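Local atomic coordinates of omega-class glutathione S-transferase (Bombyx mori, PDB entry 3WD6), a protein that binds glutathione and probably acts as a glutathione transferase and a glutathione-dependent dehydroascorbate reductase. Residues 16-21 against 62-67; 31-36 against 56-61; 168-173 against 209-214. All blocks are in the same frame, centred on the assembly; numbering follows the deposited sequence.

In the fold
Contacts 1 and 2 are neighbours in the thioredoxin-like N-terminal domain, their centres about 11 Å apart. Strand 56-60 lies between strands 31-34 and 16-17 in the same sheet, and 16-17 is joined to it by probable hydrogen bonds, Leu-17 N to Asn-59 O (2.7 Å) and Leu-17 O to Asp-61 N (2.9 Å). Along the chain, contact 2 is nested inside the loop that contact 1 closes. Both border the glutathione site: contact 1 contributes Leu-62 and Lys-65, and in contact 2 the Met-35 side chain comes within about 5 Å of the ligand. Contact 3 belongs to the helical C-terminal domain, its centre about 28 Å from contact 2 and 37 Å from contact 1.

Contact 1: 16-21 against 62-67; sequences HLRKGD and LIDKPE. With GSH (glutathione), chain J.
Glu-67 sets its CG between its backbone N and carbonyl carbon (chi1 47°) and bends again at chi2, folding its carboxylate against the Arg-18 to Asp-21 turn; Lys-19 carries its CG opposite its own N (chi1 173°) and then curls its chain over to the same carboxylate. Glu-67 OE1 thus takes two donors. Gly-20 N lies 2.6 Å from Glu-67 OE1, on the syn lone pair of that oxygen, and makes a second, weak bond to OE2, while Lys-19 NZ reaches Glu-67 OE1 from above the carboxylate plane (3.0 Å), completing a salt bridge. The turn is type II, and Gly-20 occupies the position where a CB would run into the preceding carbonyl oxygen. Next to it, Lys-19 N bonds to Asp-64 O at 3.0 Å, coming in from above the carbonyl plane. Asp-64 OD2 also meets the guanidinium edge of Arg-18, a weak salt bridge to NE of 3.3 Å in which the two flat groups stand nearly perpendicular. The apolar share is small: Pro-66 CG lies 4.0 Å from Leu-17 CB. Lys-65 starts away from the turn and extends, with NZ bonded to Ala-76 O and weakly to glutathione O32 (3.1 Å). The two donors on OE1 would favour an ionised Glu-67, though Asp-21 O beside OE2 would oppose it; polar bonds chiefly tie the loop of this glutathione-binding lysine to 16-21.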
loop_
_atom_site.group_PDB
_atom_site.type_symbol
_atom_site.label_atom_id
_atom_site.label_comp_id
_atom_site.label_asym_id
_atom_site.label_seq_id
_atom_site.Cartn_x
_atom_site.Cartn_y
_atom_site.Cartn_z
ATOM N N HIS A 16 8.765 -0.642 -15.870
ATOM C CA HIS A 16 7.725 0.372 -15.812
ATOM C C HIS A 16 7.593 1.018 -17.188
ATOM O O HIS A 16 8.575 1.480 -17.760
ATOM C CB HIS A 16 8.054 1.428 -14.759
ATOM C CG HIS A 16 7.946 0.930 -13.353
ATOM N ND1 HIS A 16 8.750 -0.073 -12.855
ATOM C CD2 HIS A 16 7.129 1.298 -12.337
ATOM C CE1 HIS A 16 8.435 -0.299 -11.591
ATOM N NE2 HIS A 16 7.455 0.520 -11.252
ATOM N N LEU A 17 6.377 1.054 -17.718
ATOM C CA LEU A 17 6.163 1.495 -19.089
ATOM C C LEU A 17 6.034 3.012 -19.138
ATOM O O LEU A 17 5.445 3.619 -18.236
ATOM C CB LEU A 17 4.923 0.814 -19.686
ATOM C CG LEU A 17 4.954 -0.715 -19.622
ATOM C CD1 LEU A 17 3.751 -1.310 -20.340
ATOM C CD2 LEU A 17 6.260 -1.275 -20.197
ATOM N N ARG A 18 6.609 3.620 -20.174
ATOM C CA ARG A 18 6.601 5.076 -20.331
ATOM C C ARG A 18 5.893 5.457 -21.624
ATOM O O ARG A 18 5.603 4.598 -22.453
ATOM C CB ARG A 18 8.031 5.613 -20.364
ATOM C CG ARG A 18 8.952 5.010 -19.302
ATOM C CD ARG A 18 10.437 5.208 -19.647
ATOM N NE ARG A 18 10.755 6.608 -19.952
ATOM C CZ ARG A 18 11.944 7.171 -19.737
ATOM N NH1 ARG A 18 12.932 6.449 -19.204
ATOM N NH2 ARG A 18 12.144 8.456 -20.042
ATOM N N LYS A 19 5.620 6.747 -21.789
ATOM C CA LYS A 19 5.135 7.271 -23.068
ATOM C C LYS A 19 5.959 6.697 -24.236
ATOM O O LYS A 19 7.207 6.791 -24.240
ATOM C CB LYS A 19 5.184 8.806 -23.075
ATOM C CG LYS A 19 4.851 9.435 -24.416
ATOM C CD LYS A 19 4.022 10.707 -24.258
ATOM C CE LYS A 19 3.353 11.068 -25.581
ATOM N NZ LYS A 19 2.677 9.887 -26.220
ATOM N N GLY A 20 5.263 6.083 -25.200
ATOM C CA GLY A 20 5.920 5.436 -26.326
ATOM C C GLY A 20 5.975 3.924 -26.180
ATOM O O GLY A 20 6.205 3.186 -27.149
ATOM N N ASP A 21 5.778 3.451 -24.956
ATOM C CA ASP A 21 5.694 2.026 -24.716
ATOM C C ASP A 21 4.363 1.498 -25.235
ATOM O O ASP A 21 3.337 2.176 -25.140
ATOM C CB ASP A 21 5.858 1.732 -23.227
ATOM C CG ASP A 21 7.316 1.767 -22.783
ATOM O OD1 ASP A 21 8.196 1.342 -23.575
ATOM O OD2 ASP A 21 7.582 2.208 -21.644
ATOM N N LEU A 62 5.502 6.925 -13.682
ATOM C CA LEU A 62 4.562 7.991 -13.329
ATOM C C LEU A 62 5.098 9.387 -13.615
ATOM O O LEU A 62 4.430 10.386 -13.348
ATOM C CB LEU A 62 4.212 7.912 -11.845
ATOM C CG LEU A 62 3.434 6.692 -11.392
ATOM C CD1 LEU A 62 3.152 6.819 -9.908
ATOM C CD2 LEU A 62 2.129 6.557 -12.190
ATOM N N ILE A 63 6.321 9.449 -14.115
ATOM C CA ILE A 63 6.954 10.711 -14.441
ATOM C C ILE A 63 6.687 10.950 -15.912
ATOM O O ILE A 63 6.343 12.060 -16.330
ATOM C CB ILE A 63 8.479 10.650 -14.187
ATOM C CG1 ILE A 63 8.765 10.610 -12.678
ATOM C CG2 ILE A 63 9.191 11.835 -14.853
ATOM C CD1 ILE A 63 8.304 11.841 -11.947
ATOM N N ASP A 64 6.826 9.872 -16.679
ATOM C CA ASP A 64 6.658 9.884 -18.121
ATOM C C ASP A 64 5.584 8.846 -18.483
ATOM O O ASP A 64 5.892 7.760 -19.022
ATOM C CB ASP A 64 8.000 9.551 -18.785
ATOM C CG ASP A 64 7.987 9.773 -20.281
ATOM O OD1 ASP A 64 7.152 10.583 -20.761
ATOM O OD2 ASP A 64 8.813 9.133 -20.979
ATOM N N LYS A 65 4.328 9.188 -18.175
ATOM C CA LYS A 65 3.209 8.245 -18.270
ATOM C C LYS A 65 2.953 7.786 -19.691
ATOM O O LYS A 65 3.050 8.583 -20.636
ATOM C CB LYS A 65 1.922 8.854 -17.708
ATOM C CG LYS A 65 1.907 8.987 -16.197
ATOM C CD LYS A 65 0.605 9.626 -15.706
ATOM C CE LYS A 65 0.770 10.114 -14.268
ATOM N NZ LYS A 65 -0.410 10.868 -13.772
ATOM N N PRO A 66 2.622 6.492 -19.849
ATOM C CA PRO A 66 2.155 6.001 -21.148
ATOM C C PRO A 66 0.918 6.779 -21.599
ATOM O O PRO A 66 0.029 7.141 -20.804
ATOM C CB PRO A 66 1.796 4.536 -20.868
ATOM C CG PRO A 66 2.679 4.151 -19.726
ATOM C CD PRO A 66 2.755 5.406 -18.862
ATOM N N GLU A 67 0.888 7.045 -22.895
ATOM C CA GLU A 67 -0.195 7.771 -23.521
ATOM C C GLU A 67 -1.573 7.129 -23.234
ATOM O O GLU A 67 -2.569 7.845 -23.014
ATOM C CB GLU A 67 0.098 7.852 -25.028
ATOM C CG GLU A 67 0.529 6.498 -25.682
ATOM C CD GLU A 67 2.036 6.163 -25.573
ATOM O OE1 GLU A 67 2.845 7.055 -25.208
ATOM O OE2 GLU A 67 2.409 4.994 -25.880
HETATM N N1 GSH J . -6.876 7.808 -4.013
HETATM C CA1 GSH J . -6.055 7.006 -4.928
HETATM C C1 GSH J . -6.069 5.523 -4.570
HETATM O O11 GSH J . -5.897 4.616 -5.464
HETATM O O12 GSH J . -6.290 5.187 -3.354
HETATM C CB1 GSH J . -4.642 7.572 -4.927
HETATM C CG1 GSH J . -3.560 6.776 -5.584
HETATM C CD1 GSH J . -2.295 7.536 -5.896
HETATM O OE1 GSH J . -2.042 8.615 -5.371
HETATM N N2 GSH J . -1.353 6.997 -6.829
HETATM C CA2 GSH J . -0.156 7.797 -7.108
HETATM C C2 GSH J . -0.233 8.253 -8.550
HETATM O O2 GSH J . -0.605 7.454 -9.402
HETATM C CB2 GSH J . 1.062 6.962 -6.927
HETATM S SG2 GSH J . 1.637 6.659 -5.295
HETATM N N3 GSH J . 0.142 9.604 -8.906
HETATM C CA3 GSH J . 0.072 10.038 -10.302
HETATM C C3 GSH J . 1.010 11.107 -10.697
HETATM O O31 GSH J . 2.252 10.919 -10.585
HETATM O O32 GSH J . 0.565 12.190 -11.151
#

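Contact 2: 31-36 against 56-61; sequences RVYNMR and EVVNID
Backbone hydrogen bonds join Val-32 and Asn-34 to the strand beside them in parallel register: Val-32 N to Glu-56 O, Val-58 N to Val-32 O (2.9 Å), Asn-34 N to Val-58 O, and Ile-60 N to Asn-34 O (2.7 Å). The charged pair sits at the start of both strands. Arg-31 bends at chi3 (-59°) and turns its guanidinium edge to Glu-56 OE1, which NE meets at 2.5 Å, a length too short to be taken at face value, and NH2 meets more weakly; the two planes are only 20° apart. Glu-56 OE2 has its own partner in Asn-27. Arg-31 NH1 reaches Tyr-33 OH (3.0 Å) in the guanidinium plane, and that hydroxyl also bonds to Glu-82. A leucine in place of Arg-31 would probably leave Glu-56 OE1 without its cationic mate and Tyr-33 OH without one of its partners. Helix 39-51 links the two parallel strands in a beta-alpha-beta unit of the thioredoxin-like domain, and Val-32 touches Leu-48 and Asn-34 touches Ala-41 on it. Among the amides, Asn-34 ND2 donates to Asn-59 OD1 at 3.0 Å in the plane of that carbonyl, and also binds Tyr-224; Asn-59 ND2 turns to the backbone oxygens of Phe-12 and Thr-14. In apolar contact, Val-58 CB packs 3.9 Å from Tyr-33 CD1. Separately, Val-58 CG2 packs over one guanidinium face, 3.6 Å from Arg-31 NE.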
loop_
_atom_site.group_PDB
_atom_site.type_symbol
_atom_site.label_atom_id
_atom_site.label_comp_id
_atom_site.label_asym_id
_atom_site.label_seq_id
_atom_site.Cartn_x
_atom_site.Cartn_y
_atom_site.Cartn_z
ATOM N N ARG A 31 -5.535 -8.027 -14.438
ATOM C CA ARG A 31 -4.318 -7.238 -14.549
ATOM C C ARG A 31 -4.343 -6.011 -13.651
ATOM O O ARG A 31 -5.339 -5.262 -13.608
ATOM C CB ARG A 31 -4.114 -6.786 -15.993
ATOM C CG ARG A 31 -3.148 -5.597 -16.124
ATOM C CD ARG A 31 -3.061 -5.123 -17.558
ATOM N NE ARG A 31 -2.611 -6.188 -18.457
ATOM C CZ ARG A 31 -2.511 -6.046 -19.773
ATOM N NH1 ARG A 31 -2.837 -4.887 -20.332
ATOM N NH2 ARG A 31 -2.095 -7.051 -20.527
ATOM N N VAL A 32 -3.232 -5.778 -12.957
ATOM C CA VAL A 32 -3.098 -4.573 -12.146
ATOM C C VAL A 32 -2.166 -3.572 -12.817
ATOM O O VAL A 32 -1.000 -3.902 -13.072
ATOM C CB VAL A 32 -2.492 -4.896 -10.751
ATOM C CG1 VAL A 32 -2.446 -3.640 -9.859
ATOM C CG2 VAL A 32 -3.275 -6.011 -10.071
ATOM N N TYR A 33 -2.660 -2.360 -13.083
ATOM C CA TYR A 33 -1.767 -1.249 -13.437
ATOM C C TYR A 33 -1.176 -0.706 -12.140
ATOM O O TYR A 33 -1.903 -0.213 -11.261
ATOM C CB TYR A 33 -2.487 -0.157 -14.265
ATOM C CG TYR A 33 -2.944 -0.724 -15.587
ATOM C CD1 TYR A 33 -2.059 -0.837 -16.651
ATOM C CD2 TYR A 33 -4.240 -1.218 -15.754
ATOM C CE1 TYR A 33 -2.450 -1.391 -17.855
ATOM C CE2 TYR A 33 -4.643 -1.780 -16.966
ATOM C CZ TYR A 33 -3.740 -1.862 -18.007
ATOM O OH TYR A 33 -4.108 -2.421 -19.208
ATOM N N ASN A 34 0.144 -0.813 -12.024
ATOM C CA ASN A 34 0.831 -0.652 -10.746
ATOM C C ASN A 34 2.035 0.267 -10.886
ATOM O O ASN A 34 2.457 0.561 -12.018
ATOM C CB ASN A 34 1.320 -2.051 -10.331
ATOM C CG ASN A 34 1.963 -2.087 -8.958
ATOM O OD1 ASN A 34 1.410 -1.581 -7.969
ATOM N ND2 ASN A 34 3.141 -2.713 -8.884
ATOM N N MET A 35 2.580 0.736 -9.759
ATOM C CA MET A 35 4.004 1.058 -9.738
ATOM C C MET A 35 4.614 0.583 -8.429
ATOM O O MET A 35 4.029 0.760 -7.357
ATOM C CB MET A 35 4.319 2.506 -10.096
ATOM C CG MET A 35 4.479 3.426 -8.948
ATOM S SD MET A 35 6.184 3.608 -8.320
ATOM C CE MET A 35 5.864 5.074 -7.307
ATOM N N ARG A 36 5.784 -0.049 -8.553
ATOM C CA ARG A 36 6.337 -0.936 -7.532
ATOM C C ARG A 36 6.409 -0.278 -6.150
ATOM O O ARG A 36 6.252 -0.952 -5.120
ATOM C CB ARG A 36 7.714 -1.466 -7.977
ATOM C CG ARG A 36 8.359 -2.503 -7.038
ATOM C CD ARG A 36 7.768 -3.892 -7.243
ATOM N NE ARG A 36 8.343 -4.893 -6.337
ATOM C CZ ARG A 36 8.139 -4.932 -5.015
ATOM N NH1 ARG A 36 7.390 -4.002 -4.408
ATOM N NH2 ARG A 36 8.688 -5.910 -4.298
ATOM N N GLU A 56 -1.746 -10.484 -13.192
ATOM C CA GLU A 56 -0.502 -10.026 -13.799
ATOM C C GLU A 56 -0.332 -8.549 -13.442
ATOM O O GLU A 56 -1.320 -7.842 -13.135
ATOM C CB GLU A 56 -0.541 -10.201 -15.329
ATOM C CG GLU A 56 -1.736 -9.490 -15.977
ATOM C CD GLU A 56 -1.676 -9.499 -17.496
ATOM O OE1 GLU A 56 -2.327 -8.632 -18.129
ATOM O OE2 GLU A 56 -0.991 -10.379 -18.062
ATOM N N VAL A 57 0.915 -8.087 -13.480
ATOM C CA VAL A 57 1.224 -6.710 -13.133
ATOM C C VAL A 57 1.759 -5.986 -14.357
ATOM O O VAL A 57 2.651 -6.485 -15.022
ATOM C CB VAL A 57 2.308 -6.641 -12.018
ATOM C CG1 VAL A 57 2.712 -5.192 -11.727
ATOM C CG2 VAL A 57 1.837 -7.352 -10.743
ATOM N N VAL A 58 1.210 -4.812 -14.652
ATOM C CA VAL A 58 1.824 -3.899 -15.611
ATOM C C VAL A 58 2.305 -2.654 -14.867
ATOM O O VAL A 58 1.497 -1.919 -14.296
ATOM C CB VAL A 58 0.856 -3.494 -16.760
ATOM C CG1 VAL A 58 1.482 -2.361 -17.603
ATOM C CG2 VAL A 58 0.545 -4.696 -17.639
ATOM N N ASN A 59 3.616 -2.428 -14.846
ATOM C CA ASN A 59 4.172 -1.292 -14.104
ATOM C C ASN A 59 4.217 -0.001 -14.910
ATOM O O ASN A 59 4.503 -0.017 -16.107
ATOM C CB ASN A 59 5.537 -1.646 -13.533
ATOM C CG ASN A 59 5.425 -2.582 -12.355
ATOM O OD1 ASN A 59 4.485 -2.468 -11.545
ATOM N ND2 ASN A 59 6.360 -3.525 -12.252
ATOM N N ILE A 60 3.921 1.115 -14.259
ATOM C CA ILE A 60 3.780 2.384 -14.970
ATOM C C ILE A 60 4.741 3.435 -14.455
ATOM O O ILE A 60 4.735 3.746 -13.262
ATOM C CB ILE A 60 2.368 2.978 -14.800
ATOM C CG1 ILE A 60 1.287 2.017 -15.333
ATOM C CG2 ILE A 60 2.305 4.332 -15.442
ATOM C CD1 ILE A 60 1.352 1.732 -16.827
ATOM N N ASP A 61 5.552 3.978 -15.363
ATOM C CA ASP A 61 6.399 5.141 -15.093
ATOM C C ASP A 61 5.496 6.363 -14.887
ATOM O O ASP A 61 4.790 6.780 -15.806
ATOM C CB ASP A 61 7.347 5.353 -16.278
ATOM C CG ASP A 61 8.407 6.395 -16.003
ATOM O OD1 ASP A 61 8.039 7.516 -15.600
ATOM O OD2 ASP A 61 9.608 6.097 -16.195
#

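Contact 3: 168-173 against 209-214; sequences VFLDGS and LEYIDN
Phe-169 presents the edge of its ring to Tyr-211, whose CE1 lies near the phenyl plane, 3.7 Å from Phe-169 CD1. Tyr-211 projects from helix 206-216 with its CG opposite the backbone N (chi1 162°), a torsion that sends the ring out from the helix into the loop containing 168-173. There Val-168 O lies 3.6 Å from Tyr-211 CD1 at the ring edge, and Leu-170 CD1 lies 3.7 Å from Tyr-211 OH, the leucine side chain crossing the tyrosine at about a right angle. The hydroxyl of the buried Tyr-211 is bonded to Asp-179 OD1, which also takes Leu-170 N. Farther along the same side, Phe-169 CE1 lies 3.9 Å from Asn-214 CB, one helical turn beyond Tyr-211, while Val-168 CG1 lies over the centre of the phenyl ring. No direct hydrogen bond crosses between the segments. A water spans them instead, donating to Val-168 O (2.7 Å) and accepting from Asn-214 ND2 (3.0 Å). The loop keeps its shape through a type I turn from Phe-169 to Gly-172, closed by Gly-172 N to Phe-169 O, with a further bond from Phe-169 N to Gly-172 O. Asp-179 OD2 takes the N-H of Asp-171 as well. In this protein Phe-169 and Tyr-211 pack beside that aspartate; an aspartate early in the helix that grips the loop before it, as Asp-179 does in helix 177-189, is a recurrent feature of the all-helical C-terminal domain of glutathione transferases.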
loop_
_atom_site.group_PDB
_atom_site.type_symbol
_atom_site.label_atom_id
_atom_site.label_comp_id
_atom_site.label_asym_id
_atom_site.label_seq_id
_atom_site.Cartn_x
_atom_site.Cartn_y
_atom_site.Cartn_z
ATOM N N VAL A 168 -3.996 -11.077 17.195
ATOM C CA VAL A 168 -2.681 -10.868 16.610
ATOM C C VAL A 168 -2.760 -9.703 15.636
ATOM O O VAL A 168 -1.874 -8.827 15.611
ATOM C CB VAL A 168 -2.181 -12.138 15.878
ATOM C CG1 VAL A 168 -0.839 -11.885 15.160
ATOM C CG2 VAL A 168 -2.076 -13.310 16.868
ATOM N N PHE A 169 -3.826 -9.700 14.839
ATOM C CA PHE A 169 -4.018 -8.693 13.803
ATOM C C PHE A 169 -5.332 -7.955 14.018
ATOM O O PHE A 169 -6.229 -8.441 14.720
ATOM C CB PHE A 169 -4.023 -9.346 12.415
ATOM C CG PHE A 169 -2.737 -10.052 12.069
ATOM C CD1 PHE A 169 -1.568 -9.327 11.877
ATOM C CD2 PHE A 169 -2.696 -11.445 11.930
ATOM C CE1 PHE A 169 -0.369 -9.971 11.559
ATOM C CE2 PHE A 169 -1.494 -12.100 11.604
ATOM C CZ PHE A 169 -0.327 -11.358 11.417
ATOM N N LEU A 170 -5.454 -6.785 13.405
ATOM C CA LEU A 170 -6.685 -6.028 13.526
ATOM C C LEU A 170 -7.898 -6.888 13.149
ATOM O O LEU A 170 -8.941 -6.846 13.811
ATOM C CB LEU A 170 -6.617 -4.783 12.656
ATOM C CG LEU A 170 -5.640 -3.712 13.152
ATOM C CD1 LEU A 170 -5.378 -2.631 12.051
ATOM C CD2 LEU A 170 -6.120 -3.083 14.472
ATOM N N ASP A 171 -7.770 -7.690 12.103
ATOM C CA ASP A 171 -8.923 -8.458 11.642
ATOM C C ASP A 171 -9.043 -9.878 12.217
ATOM O O ASP A 171 -9.992 -10.595 11.883
ATOM C CB ASP A 171 -9.005 -8.455 10.108
ATOM C CG ASP A 171 -9.545 -7.137 9.569
ATOM O OD1 ASP A 171 -10.656 -6.745 9.998
ATOM O OD2 ASP A 171 -8.855 -6.467 8.757
ATOM N N GLY A 172 -8.129 -10.257 13.110
ATOM C CA GLY A 172 -8.228 -11.542 13.793
ATOM C C GLY A 172 -6.881 -12.231 13.917
ATOM O O GLY A 172 -5.883 -11.569 14.247
ATOM N N SER A 173 -6.826 -13.540 13.649
ATOM C CA SER A 173 -5.528 -14.228 13.659
ATOM C C SER A 173 -4.848 -14.156 12.298
ATOM O O SER A 173 -3.624 -14.264 12.228
ATOM C CB SER A 173 -5.597 -15.675 14.190
ATOM O OG SER A 173 -4.895 -15.818 15.439
ATOM N N LEU A 209 4.853 -2.193 17.447
ATOM C CA LEU A 209 6.099 -2.709 16.903
ATOM C C LEU A 209 6.062 -4.230 16.774
ATOM O O LEU A 209 6.595 -4.790 15.814
ATOM C CB LEU A 209 7.273 -2.248 17.754
ATOM C CG LEU A 209 7.565 -0.755 17.567
ATOM C CD1 LEU A 209 8.389 -0.179 18.721
ATOM C CD2 LEU A 209 8.273 -0.546 16.236
ATOM N N GLU A 210 5.417 -4.896 17.728
ATOM C CA GLU A 210 5.236 -6.346 17.663
ATOM C C GLU A 210 4.334 -6.754 16.483
ATOM O O GLU A 210 4.634 -7.691 15.731
ATOM C CB GLU A 210 4.642 -6.847 18.978
ATOM C CG GLU A 210 4.434 -8.358 19.066
ATOM C CD GLU A 210 3.662 -8.737 20.338
ATOM O OE1 GLU A 210 3.332 -9.948 20.508
ATOM O OE2 GLU A 210 3.382 -7.820 21.170
ATOM N N TYR A 211 3.230 -6.026 16.331
ATOM C CA TYR A 211 2.289 -6.239 15.238
ATOM C C TYR A 211 2.995 -6.061 13.886
ATOM O O TYR A 211 2.795 -6.844 12.970
ATOM C CB TYR A 211 1.112 -5.271 15.412
ATOM C CG TYR A 211 0.245 -5.022 14.200
ATOM C CD1 TYR A 211 -0.753 -5.928 13.830
ATOM C CD2 TYR A 211 0.384 -3.851 13.455
ATOM C CE1 TYR A 211 -1.575 -5.688 12.730
ATOM C CE2 TYR A 211 -0.434 -3.604 12.342
ATOM C CZ TYR A 211 -1.410 -4.524 11.994
ATOM O OH TYR A 211 -2.211 -4.278 10.905
ATOM N N ILE A 212 3.846 -5.049 13.770
ATOM C CA ILE A 212 4.572 -4.855 12.529
ATOM C C ILE A 212 5.459 -6.065 12.214
ATOM O O ILE A 212 5.446 -6.560 11.071
ATOM C CB ILE A 212 5.335 -3.518 12.502
ATOM C CG1 ILE A 212 4.314 -2.381 12.383
ATOM C CG2 ILE A 212 6.331 -3.464 11.329
ATOM C CD1 ILE A 212 4.834 -1.027 12.828
ATOM N N ASP A 213 6.204 -6.558 13.210
ATOM C CA ASP A 213 6.990 -7.792 13.026
ATOM C C ASP A 213 6.157 -8.962 12.531
ATOM O O ASP A 213 6.606 -9.714 11.660
ATOM C CB ASP A 213 7.676 -8.214 14.331
ATOM C CG ASP A 213 8.789 -7.279 14.728
ATOM O OD1 ASP A 213 9.344 -6.581 13.833
ATOM O OD2 ASP A 213 9.107 -7.236 15.936
ATOM N N ASN A 214 4.970 -9.152 13.116
ATOM C CA ASN A 214 4.102 -10.244 12.680
ATOM C C ASN A 214 3.622 -10.024 11.243
ATOM O O ASN A 214 3.557 -10.957 10.450
ATOM C CB ASN A 214 2.925 -10.436 13.642
ATOM C CG ASN A 214 3.374 -10.958 15.008
ATOM O OD1 ASN A 214 4.249 -11.820 15.093
ATOM N ND2 ASN A 214 2.775 -10.442 16.076
HETATM O O HOH W 1 0.460 -8.722 16.930
#